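Local coordinates for protein Fe(2+) transporter FeoB (Escherichia coli, PDB 3I8X) that drives GTP-dependent uptake of ferrous iron across the inner membrane, this chain being its cytoplasmic N-terminal G-protein part, which binds guanine nucleotide, at residues L89-D94 with C115-N120. Sequence-based numbering, arbitrary orientation. Where two conformers were deposited one is given.
Sequences LINVVD and CIVALN. With GDP (guanosine-5'-diphosphate), chain D.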
ATOM      1  N   LEU A  89      -0.733  -7.527  -4.239  1.00 17.77           N
ATOM      2  CA  LEU A  89       0.149  -6.425  -4.580  1.00 17.96           C
ATOM      3  C   LEU A  89       1.567  -6.816  -4.250  1.00 18.28           C
ATOM      4  O   LEU A  89       1.818  -7.567  -3.271  1.00 18.42           O
ATOM      5  CB  LEU A  89      -0.193  -5.173  -3.776  1.00 18.05           C
ATOM      6  CG  LEU A  89      -1.639  -4.663  -3.740  1.00 19.21           C
ATOM      7  CD1 LEU A  89      -1.692  -3.484  -2.817  1.00 17.67           C
ATOM      8  CD2 LEU A  89      -2.164  -4.271  -5.124  1.00 17.42           C
ATOM      9  N   ILE A  90       2.490  -6.300  -5.059  1.00 17.45           N
ATOM     10  CA  ILE A  90       3.896  -6.303  -4.720  1.00 17.10           C
ATOM     11  C   ILE A  90       4.315  -4.869  -4.487  1.00 16.62           C
ATOM     12  O   ILE A  90       4.268  -4.048  -5.393  1.00 16.16           O
ATOM     13  CB  ILE A  90       4.789  -7.017  -5.774  1.00 17.44           C
ATOM     14  CG1 ILE A  90       4.403  -8.503  -5.859  1.00 17.92           C
ATOM     15  CG2 ILE A  90       6.263  -6.849  -5.404  1.00 17.24           C
ATOM     16  CD1 ILE A  90       4.940  -9.248  -7.081  1.00 16.79           C
ATOM     17  N   ASN A  91       4.667  -4.601  -3.227  1.00 16.82           N
ATOM     18  CA  ASN A  91       5.077  -3.308  -2.733  1.00 16.24           C
ATOM     19  C   ASN A  91       6.586  -3.265  -2.774  1.00 15.74           C
ATOM     20  O   ASN A  91       7.250  -3.935  -2.025  1.00 14.19           O
ATOM     21  CB  ASN A  91       4.522  -3.092  -1.338  1.00 16.35           C
ATOM     22  CG  ASN A  91       4.887  -1.732  -0.736  1.00 17.02           C
ATOM     23  OD1 ASN A  91       4.991  -0.695  -1.424  1.00 17.39           O
ATOM     24  ND2 ASN A  91       5.038  -1.728   0.566  1.00 15.32           N
ATOM     25  N   VAL A  92       7.119  -2.515  -3.738  1.00 16.83           N
ATOM     26  CA  VAL A  92       8.562  -2.356  -3.910  1.00 17.00           C
ATOM     27  C   VAL A  92       9.004  -1.239  -2.971  1.00 17.67           C
ATOM     28  O   VAL A  92       8.565  -0.075  -3.101  1.00 17.15           O
ATOM     29  CB  VAL A  92       8.968  -2.008  -5.378  1.00 17.66           C
ATOM     30  CG1 VAL A  92      10.487  -2.227  -5.595  1.00 14.12           C
ATOM     31  CG2 VAL A  92       8.146  -2.824  -6.369  1.00 18.00           C
ATOM     32  N   VAL A  93       9.840  -1.616  -2.002  1.00 18.25           N
ATOM     33  CA  VAL A  93      10.250  -0.732  -0.902  1.00 18.48           C
ATOM     34  C   VAL A  93      11.740  -0.513  -1.048  1.00 19.37           C
ATOM     35  O   VAL A  93      12.484  -1.451  -1.272  1.00 19.52           O
ATOM     36  CB  VAL A  93       9.958  -1.354   0.501  1.00 18.60           C
ATOM     37  CG1 VAL A  93      10.559  -0.484   1.614  1.00 16.59           C
ATOM     38  CG2 VAL A  93       8.443  -1.549   0.699  1.00 16.13           C
ATOM     39  N   ASP A  94      12.173   0.738  -0.932  1.00 20.15           N
ATOM     40  CA  ASP A  94      13.580   1.074  -1.051  1.00 20.20           C
ATOM     41  C   ASP A  94      14.125   0.947   0.359  1.00 20.64           C
ATOM     42  O   ASP A  94      13.728   1.704   1.245  1.00 21.62           O
ATOM     43  CB  ASP A  94      13.698   2.477  -1.674  1.00 20.51           C
ATOM     44  CG  ASP A  94      15.066   3.138  -1.474  1.00 20.13           C
ATOM     45  OD1 ASP A  94      16.073   2.459  -1.174  1.00 20.14           O
ATOM     46  OD2 ASP A  94      15.111   4.368  -1.662  1.00 18.42           O
ATOM     47  N   CYS A 115      -0.515  -8.784   0.347  1.00 19.21           N
ATOM     48  CA  CYS A 115       0.672  -8.013   0.022  0.50 18.77           C
ATOM     49  C   CYS A 115       1.938  -8.825   0.193  1.00 18.51           C
ATOM     50  O   CYS A 115       2.055  -9.616   1.102  1.00 19.21           O
ATOM     51  CB  CYS A 115       0.723  -6.771   0.915  0.50 18.76           C
ATOM     52  SG  CYS A 115       1.969  -5.537   0.460  0.50 17.78           S
ATOM     53  N   ILE A 116       2.879  -8.611  -0.719  1.00 18.81           N
ATOM     54  CA  ILE A 116       4.247  -9.041  -0.595  1.00 18.07           C
ATOM     55  C   ILE A 116       5.139  -7.806  -0.772  1.00 18.15           C
ATOM     56  O   ILE A 116       5.050  -7.085  -1.781  1.00 16.63           O
ATOM     57  CB  ILE A 116       4.628 -10.057  -1.646  1.00 18.34           C
ATOM     58  CG1 ILE A 116       3.746 -11.308  -1.527  1.00 18.24           C
ATOM     59  CG2 ILE A 116       6.142 -10.392  -1.512  1.00 17.95           C
ATOM     60  CD1 ILE A 116       3.829 -12.186  -2.717  1.00 17.92           C
ATOM     61  N   VAL A 117       5.977  -7.552   0.233  1.00 17.37           N
ATOM     62  CA  VAL A 117       6.944  -6.480   0.168  1.00 17.28           C
ATOM     63  C   VAL A 117       8.192  -6.989  -0.553  1.00 17.39           C
ATOM     64  O   VAL A 117       8.828  -7.952  -0.107  1.00 15.98           O
ATOM     65  CB  VAL A 117       7.315  -5.964   1.618  1.00 17.06           C
ATOM     66  CG1 VAL A 117       8.491  -5.038   1.577  1.00 13.81           C
ATOM     67  CG2 VAL A 117       6.113  -5.309   2.249  1.00 15.21           C
ATOM     68  N   ALA A 118       8.521  -6.350  -1.682  1.00 18.33           N
ATOM     69  CA  ALA A 118       9.841  -6.534  -2.311  1.00 18.88           C
ATOM     70  C   ALA A 118      10.806  -5.467  -1.781  1.00 19.22           C
ATOM     71  O   ALA A 118      10.696  -4.282  -2.151  1.00 16.39           O
ATOM     72  CB  ALA A 118       9.753  -6.492  -3.864  1.00 18.95           C
ATOM     73  N   LEU A 119      11.719  -5.895  -0.891  1.00 20.49           N
ATOM     74  CA  LEU A 119      12.676  -4.973  -0.238  1.00 21.61           C
ATOM     75  C   LEU A 119      13.876  -4.778  -1.148  1.00 22.58           C
ATOM     76  O   LEU A 119      14.760  -5.627  -1.235  1.00 22.46           O
ATOM     77  CB  LEU A 119      13.116  -5.473   1.152  1.00 21.76           C
ATOM     78  CG  LEU A 119      13.767  -4.438   2.105  1.00 21.27           C
ATOM     79  CD1 LEU A 119      12.805  -3.290   2.495  1.00 18.82           C
ATOM     80  CD2 LEU A 119      14.285  -5.089   3.372  1.00 21.16           C
ATOM     81  N   ASN A 120      13.888  -3.637  -1.824  1.00 23.82           N
ATOM     82  CA  ASN A 120      14.841  -3.342  -2.870  1.00 25.27           C
ATOM     83  C   ASN A 120      15.976  -2.406  -2.400  1.00 25.83           C
ATOM     84  O   ASN A 120      15.924  -1.855  -1.310  1.00 24.12           O
ATOM     85  CB  ASN A 120      14.061  -2.661  -4.018  1.00 26.14           C
ATOM     86  CG  ASN A 120      14.551  -3.054  -5.384  1.00 27.29           C
ATOM     87  OD1 ASN A 120      15.455  -3.873  -5.546  1.00 30.58           O
ATOM     88  ND2 ASN A 120      13.935  -2.480  -6.386  1.00 31.75           N
TER
HETATM   89  PB  GDP D 275      11.184   3.356 -10.521  0.70 16.09           P
HETATM   90  O1B GDP D 275      10.915   4.828 -10.638  0.70 17.07           O
HETATM   91  O2B GDP D 275      10.550   2.943  -9.240  0.70 14.03           O
HETATM   92  O3B GDP D 275      10.459   2.774 -11.713  0.70 18.90           O
HETATM   93  O3A GDP D 275      12.755   2.999 -10.498  0.70 17.92           O
HETATM   94  PA  GDP D 275      13.748   2.287 -11.600  0.70 20.50           P
HETATM   95  O1A GDP D 275      13.916   3.028 -12.914  0.70 21.99           O
HETATM   96  O2A GDP D 275      13.605   0.804 -11.791  0.70 19.91           O
HETATM   97  O5' GDP D 275      15.142   2.391 -10.814  0.70 22.10           O
HETATM   98  C5' GDP D 275      15.776   3.624 -10.509  0.70 23.54           C
HETATM   99  C4' GDP D 275      17.284   3.434 -10.674  0.70 24.92           C
HETATM  100  O4' GDP D 275      17.755   2.544  -9.666  0.70 24.59           O
HETATM  101  C3' GDP D 275      17.640   2.775 -11.997  0.70 25.40           C
HETATM  102  O3' GDP D 275      18.869   3.271 -12.510  0.70 27.11           O
HETATM  103  C2' GDP D 275      17.811   1.304 -11.686  0.70 25.06           C
HETATM  104  O2' GDP D 275      18.704   0.671 -12.609  0.70 22.51           O
HETATM  105  C1' GDP D 275      18.306   1.344 -10.249  0.70 24.64           C
HETATM  106  N9  GDP D 275      17.907   0.160  -9.425  0.70 25.18           N
HETATM  107  C8  GDP D 275      16.747  -0.526  -9.432  0.70 24.01           C
HETATM  108  N7  GDP D 275      16.782  -1.529  -8.512  0.70 24.23           N
HETATM  109  C5  GDP D 275      17.970  -1.490  -7.891  0.70 24.43           C
HETATM  110  C6  GDP D 275      18.667  -2.252  -6.812  0.70 23.91           C
HETATM  111  O6  GDP D 275      18.130  -3.213  -6.245  0.70 23.68           O
HETATM  112  N1  GDP D 275      19.892  -1.870  -6.451  0.70 23.95           N
HETATM  113  C2  GDP D 275      20.502  -0.832  -7.056  0.70 23.85           C
HETATM  114  N2  GDP D 275      21.734  -0.491  -6.670  0.70 24.82           N
HETATM  115  N3  GDP D 275      19.952  -0.088  -8.050  0.70 24.29           N
HETATM  116  C4  GDP D 275      18.701  -0.365  -8.493  0.70 24.93           C
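Strands 89-94 and 115-120 run parallel, paired from Leu89-Cys115 to Asp94-Asn120 and held by five backbone hydrogen bonds, from Ile116 N to Leu89 O (3.0 Å) through to Asn120 N to Val93 O (2.7 Å). On the face of Leu89, Asn91 and Val93, Val93 reaches across to two side chains of 115-120, Val117 and Leu119, crossing both at a slant. Val93 CG2 meets Val117 CG1 at 3.6 Å. Val93 CG1, anti to the backbone N (chi1 173°), meets Leu119 CD1 at 3.7 Å. A beta-branched residue suits this place because each methyl serves a different partner, and helix 98-110 covers the same face. That helix makes the right-handed beta-alpha-beta crossover between the two neighbouring strands of the P-loop GTPase sheet, with 4-10 on the other side of 89-94 and 145-147 on the other side of 115-120. On the other face Ile90 CG2 comes to 3.8 Å from CB of Ala118, whose whole side chain is that one methyl. Asn120 opens the Asn-Met-Leu-Asp form of the NKxD (G4) motif, whose residues bind GTP. Its amide rests with ND2 3.5 Å from Val92 CG1 and gives a hydrogen bond to Ser14 O of the P-loop; OD1 accepts a weak one from Ser150 N and lies 2.8 Å from O6 of the GDP guanine. A leucine here would probably leave Ser14 O and Ser150 N without these amide partners, and the link between the guanine end and the P-loop weaker.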